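Local coordinates for trimethylamine-N-oxide reductase (Haemophilus influenzae, PDB 7L5I), which probably reduces N-oxides or related S-oxides at a molybdenum centre held by two guanosine dinucleotide pterins, at residues A396-I404 with F570-N581. Sequence-based numbering, arbitrary orientation.
Sequences ATGGIIGSI and FYNAAFSAARAN
An extended, glycine-rich part of the loop between strands 381-383 and 426-427 lies along the alanine face of helix 563-580, with G398, G399 and G402 against the helix. The approach is close: the CA atoms of G399 and A574 are 4.1 Å apart. G399 has no side chain, and its CA comes within 3.6 Å of A574 O. A574 CB lies over one face of the I400-I401 peptide, 3.6 Å from I401 N, and also touches I401 CG2. A577 CB meets the CA of G399.

One hydrogen bond lies toward each end of the contact. At one, the G402 amide donates to F570 O (3.0 Å, 169° at the hydrogen), reaching it from outside the carbonyl plane. At the other, just past the helix, N581 ND2 donates to G398 O at 2.7 Å. This bond lies in the carbonyl plane and almost in the amide plane of N581. A578 CA adds a CA-H...O contact to the same oxygen. F570 CG is anti to the carbonyl carbon (chi1 -60°), which lays the ring along G402-I404; S403 CA lies 3.8 Å above its centre, and I404 CB packs on CZ.

S149 OG hydrogen-bonds G402 O, so that carbonyl is satisfied from outside the contact. The loop backbone thus meets the alanine face directly, and the F570 ring and N581 amide extend the contact at its two ends. The glycines and alanines allow the close approach, and the two hydrogen bonds satisfy F570 O and G398 O across it.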
ATOM      1  N   ALA A 396      20.511   7.868   9.103  1.00 14.23           N
ATOM      2  CA  ALA A 396      21.365   7.929  10.279  1.00 18.40           C
ATOM      3  C   ALA A 396      22.573   7.022  10.105  1.00 16.15           C
ATOM      4  O   ALA A 396      22.577   6.083   9.293  1.00 15.90           O
ATOM      5  CB  ALA A 396      20.597   7.521  11.535  1.00 19.58           C
ATOM      6  N   THR A 397      23.606   7.301  10.897  1.00 16.29           N
ATOM      7  CA  THR A 397      24.769   6.430  10.977  1.00 13.50           C
ATOM      8  C   THR A 397      24.607   5.470  12.145  1.00 16.06           C
ATOM      9  O   THR A 397      24.573   5.891  13.311  1.00 17.28           O
ATOM     10  CB  THR A 397      26.051   7.256  11.133  1.00 23.13           C
ATOM     11  OG1 THR A 397      26.144   8.145  10.007  1.00 21.47           O
ATOM     12  CG2 THR A 397      27.258   6.339  11.171  1.00 24.68           C
ATOM     13  N   GLY A 398      24.510   4.197  11.837  1.00 17.94           N
ATOM     14  CA  GLY A 398      24.342   3.203  12.871  1.00 18.93           C
ATOM     15  C   GLY A 398      24.423   1.823  12.277  1.00 19.69           C
ATOM     16  O   GLY A 398      25.344   1.527  11.515  1.00 21.18           O
ATOM     17  N   GLY A 399      23.453   0.985  12.612  1.00 19.91           N
ATOM     18  CA  GLY A 399      23.360  -0.346  12.024  1.00 16.17           C
ATOM     19  C   GLY A 399      21.902  -0.709  11.868  1.00 17.45           C
ATOM     20  O   GLY A 399      21.015  -0.062  12.441  1.00 18.74           O
ATOM     21  N   ILE A 400      21.658  -1.716  11.038  1.00 19.38           N
ATOM     22  CA  ILE A 400      20.309  -2.170  10.725  1.00 18.30           C
ATOM     23  C   ILE A 400      20.165  -3.604  11.220  1.00 16.98           C
ATOM     24  O   ILE A 400      21.014  -4.462  10.931  1.00 14.72           O
ATOM     25  CB  ILE A 400      20.020  -2.087   9.215  1.00 21.49           C
ATOM     26  CG1 ILE A 400      20.157  -0.641   8.714  1.00 20.67           C
ATOM     27  CG2 ILE A 400      18.632  -2.633   8.926  1.00 22.54           C
ATOM     28  CD1 ILE A 400      20.122  -0.548   7.239  1.00 26.08           C
ATOM     29  N   ILE A 401      19.087  -3.863  11.964  1.00 14.81           N
ATOM     30  CA  ILE A 401      18.853  -5.198  12.491  1.00 13.50           C
ATOM     31  C   ILE A 401      18.505  -6.168  11.363  1.00 15.58           C
ATOM     32  O   ILE A 401      17.992  -5.807  10.295  1.00 15.13           O
ATOM     33  CB  ILE A 401      17.739  -5.193  13.555  1.00 13.74           C
ATOM     34  CG1 ILE A 401      16.408  -4.778  12.921  1.00 17.68           C
ATOM     35  CG2 ILE A 401      18.117  -4.314  14.738  1.00 16.65           C
ATOM     36  CD1 ILE A 401      15.245  -4.817  13.911  1.00 16.90           C
ATOM     37  N   GLY A 402      18.775  -7.448  11.627  1.00 12.68           N
ATOM     38  CA  GLY A 402      18.367  -8.512  10.741  1.00 17.91           C
ATOM     39  C   GLY A 402      16.894  -8.845  10.893  1.00 16.02           C
ATOM     40  O   GLY A 402      16.175  -8.289  11.734  1.00 15.00           O
ATOM     41  N   SER A 403      16.447  -9.787  10.063  1.00 15.97           N
ATOM     42  CA  SER A 403      15.057 -10.249  10.082  1.00 15.08           C
ATOM     43  C   SER A 403      14.985 -11.697   9.611  1.00 17.42           C
ATOM     44  O   SER A 403      15.875 -12.200   8.922  1.00 17.70           O
ATOM     45  CB  SER A 403      14.164  -9.340   9.217  1.00 24.25           C
ATOM     46  OG  SER A 403      14.569  -9.333   7.863  1.00 32.82           O
ATOM     47  N   ILE A 404      13.912 -12.376   9.999  1.00 15.23           N
ATOM     48  CA  ILE A 404      13.734 -13.757   9.578  1.00 13.05           C
ATOM     49  C   ILE A 404      13.519 -13.800   8.069  1.00 15.37           C
ATOM     50  O   ILE A 404      12.983 -12.867   7.475  1.00 16.45           O
ATOM     51  CB  ILE A 404      12.558 -14.387  10.347  1.00 17.80           C
ATOM     52  CG1 ILE A 404      12.530 -15.895  10.155  1.00 25.31           C
ATOM     53  CG2 ILE A 404      11.247 -13.817   9.896  1.00 16.92           C
ATOM     54  CD1 ILE A 404      13.306 -16.597  11.126  1.00 23.04           C
ATOM     55  N   PHE A 570      19.312 -11.099  15.378  1.00 13.22           N
ATOM     56  CA  PHE A 570      18.918  -9.945  14.578  1.00 11.07           C
ATOM     57  C   PHE A 570      19.549  -8.656  15.105  1.00 13.21           C
ATOM     58  O   PHE A 570      20.066  -7.849  14.333  1.00 12.97           O
ATOM     59  CB  PHE A 570      17.388  -9.809  14.526  1.00 12.56           C
ATOM     60  CG  PHE A 570      16.683 -10.990  13.934  1.00 13.35           C
ATOM     61  CD1 PHE A 570      17.294 -11.781  12.959  1.00 12.91           C
ATOM     62  CD2 PHE A 570      15.407 -11.325  14.348  1.00 15.83           C
ATOM     63  CE1 PHE A 570      16.660 -12.886  12.449  1.00 17.67           C
ATOM     64  CE2 PHE A 570      14.769 -12.427  13.816  1.00 13.27           C
ATOM     65  CZ  PHE A 570      15.391 -13.192  12.867  1.00 14.30           C
ATOM     66  N   TYR A 571      19.531  -8.456  16.424  1.00 13.09           N
ATOM     67  CA  TYR A 571      20.124  -7.256  17.002  1.00 11.93           C
ATOM     68  C   TYR A 571      21.612  -7.180  16.710  1.00 16.03           C
ATOM     69  O   TYR A 571      22.144  -6.110  16.406  1.00 14.17           O
ATOM     70  CB  TYR A 571      19.867  -7.247  18.508  1.00 13.45           C
ATOM     71  CG  TYR A 571      20.368  -6.019  19.209  1.00 12.60           C
ATOM     72  CD1 TYR A 571      19.555  -4.893  19.331  1.00 15.10           C
ATOM     73  CD2 TYR A 571      21.639  -5.984  19.757  1.00 15.51           C
ATOM     74  CE1 TYR A 571      20.008  -3.768  19.950  1.00 14.41           C
ATOM     75  CE2 TYR A 571      22.108  -4.851  20.406  1.00 17.62           C
ATOM     76  CZ  TYR A 571      21.275  -3.754  20.497  1.00 14.78           C
ATOM     77  OH  TYR A 571      21.678  -2.608  21.139  1.00 16.80           O
ATOM     78  N   ASN A 572      22.302  -8.313  16.795  1.00 14.38           N
ATOM     79  CA  ASN A 572      23.751  -8.309  16.652  1.00 17.17           C
ATOM     80  C   ASN A 572      24.191  -7.937  15.245  1.00 18.43           C
ATOM     81  O   ASN A 572      25.305  -7.448  15.062  1.00 17.51           O
ATOM     82  CB  ASN A 572      24.331  -9.660  17.043  1.00 19.23           C
ATOM     83  CG  ASN A 572      24.476  -9.807  18.545  1.00 21.53           C
ATOM     84  OD1 ASN A 572      24.401  -8.834  19.289  1.00 24.04           O
ATOM     85  ND2 ASN A 572      24.722 -11.026  18.992  1.00 22.30           N
ATOM     86  N   ALA A 573      23.355  -8.163  14.229  1.00 16.59           N
ATOM     87  CA  ALA A 573      23.667  -7.644  12.908  1.00 20.80           C
ATOM     88  C   ALA A 573      23.812  -6.123  12.944  1.00 19.26           C
ATOM     89  O   ALA A 573      24.708  -5.558  12.310  1.00 20.97           O
ATOM     90  CB  ALA A 573      22.581  -8.063  11.916  1.00 19.50           C
ATOM     91  N   ALA A 574      22.925  -5.441  13.666  1.00 16.70           N
ATOM     92  CA  ALA A 574      23.035  -3.995  13.790  1.00 16.70           C
ATOM     93  C   ALA A 574      24.252  -3.616  14.622  1.00 19.14           C
ATOM     94  O   ALA A 574      24.969  -2.666  14.286  1.00 17.05           O
ATOM     95  CB  ALA A 574      21.753  -3.415  14.402  1.00 15.81           C
ATOM     96  N   PHE A 575      24.500  -4.362  15.701  1.00 18.32           N
ATOM     97  CA  PHE A 575      25.624  -4.091  16.589  1.00 18.85           C
ATOM     98  C   PHE A 575      26.942  -4.095  15.824  1.00 19.24           C
ATOM     99  O   PHE A 575      27.751  -3.166  15.958  1.00 22.13           O
ATOM    100  CB  PHE A 575      25.612  -5.123  17.723  1.00 19.71           C
ATOM    101  CG  PHE A 575      26.679  -4.894  18.753  1.00 19.70           C
ATOM    102  CD1 PHE A 575      27.960  -5.351  18.530  1.00 24.67           C
ATOM    103  CD2 PHE A 575      26.403  -4.208  19.922  1.00 21.13           C
ATOM    104  CE1 PHE A 575      28.964  -5.129  19.462  1.00 27.51           C
ATOM    105  CE2 PHE A 575      27.401  -3.982  20.861  1.00 23.08           C
ATOM    106  CZ  PHE A 575      28.685  -4.432  20.618  1.00 25.23           C
ATOM    107  N   SER A 576      27.159  -5.121  14.991  1.00 17.82           N
ATOM    108  CA  SER A 576      28.396  -5.232  14.228  1.00 19.00           C
ATOM    109  C   SER A 576      28.497  -4.168  13.151  1.00 18.90           C
ATOM    110  O   SER A 576      29.579  -3.600  12.933  1.00 20.82           O
ATOM    111  CB  SER A 576      28.493  -6.614  13.579  1.00 27.97           C
ATOM    112  OG  SER A 576      28.541  -7.622  14.564  1.00 42.97           O
ATOM    113  N   ALA A 577      27.398  -3.914  12.435  1.00 20.10           N
ATOM    114  CA  ALA A 577      27.409  -2.848  11.435  1.00 22.08           C
ATOM    115  C   ALA A 577      27.631  -1.488  12.077  1.00 22.50           C
ATOM    116  O   ALA A 577      28.353  -0.649  11.527  1.00 21.68           O
ATOM    117  CB  ALA A 577      26.110  -2.829  10.636  1.00 20.79           C
ATOM    118  N   ALA A 578      27.009  -1.235  13.239  1.00 18.01           N
ATOM    119  CA  ALA A 578      27.239   0.034  13.921  1.00 19.25           C
ATOM    120  C   ALA A 578      28.701   0.172  14.332  1.00 20.12           C
ATOM    121  O   ALA A 578      29.300   1.245  14.166  1.00 19.69           O
ATOM    122  CB  ALA A 578      26.322   0.160  15.133  1.00 16.95           C
ATOM    123  N   ARG A 579      29.293  -0.904  14.864  1.00 20.98           N
ATOM    124  CA  ARG A 579      30.691  -0.845  15.273  1.00 21.46           C
ATOM    125  C   ARG A 579      31.582  -0.478  14.097  1.00 21.75           C
ATOM    126  O   ARG A 579      32.498   0.346  14.237  1.00 22.74           O
ATOM    127  CB  ARG A 579      31.113  -2.183  15.888  1.00 20.81           C
ATOM    128  CG  ARG A 579      32.563  -2.242  16.318  1.00 20.48           C
ATOM    129  CD  ARG A 579      32.886  -3.613  16.949  1.00 25.02           C
ATOM    130  NE  ARG A 579      32.569  -4.666  16.001  1.00 31.79           N
ATOM    131  CZ  ARG A 579      32.097  -5.867  16.320  1.00 34.47           C
ATOM    132  NH1 ARG A 579      31.889  -6.211  17.587  1.00 33.81           N
ATOM    133  NH2 ARG A 579      31.834  -6.728  15.355  1.00 33.49           N
ATOM    134  N   ALA A 580      31.324  -1.068  12.923  1.00 21.50           N
ATOM    135  CA  ALA A 580      32.114  -0.739  11.742  1.00 24.00           C
ATOM    136  C   ALA A 580      31.934   0.718  11.339  1.00 23.48           C
ATOM    137  O   ALA A 580      32.860   1.333  10.788  1.00 25.00           O
ATOM    138  CB  ALA A 580      31.749  -1.665  10.580  1.00 24.98           C
ATOM    139  N   ASN A 581      30.763   1.294  11.605  1.00 18.79           N
ATOM    140  CA  ASN A 581      30.510   2.717  11.396  1.00 21.54           C
ATOM    141  C   ASN A 581      30.981   3.586  12.561  1.00 20.01           C
ATOM    142  O   ASN A 581      30.696   4.788  12.574  1.00 20.46           O
ATOM    143  CB  ASN A 581      29.014   2.959  11.157  1.00 20.14           C
ATOM    144  CG  ASN A 581      28.565   2.510   9.784  1.00 31.50           C
ATOM    145  OD1 ASN A 581      29.332   2.567   8.820  1.00 26.07           O
ATOM    146  ND2 ASN A 581      27.310   2.062   9.684  1.00 23.29           N
TER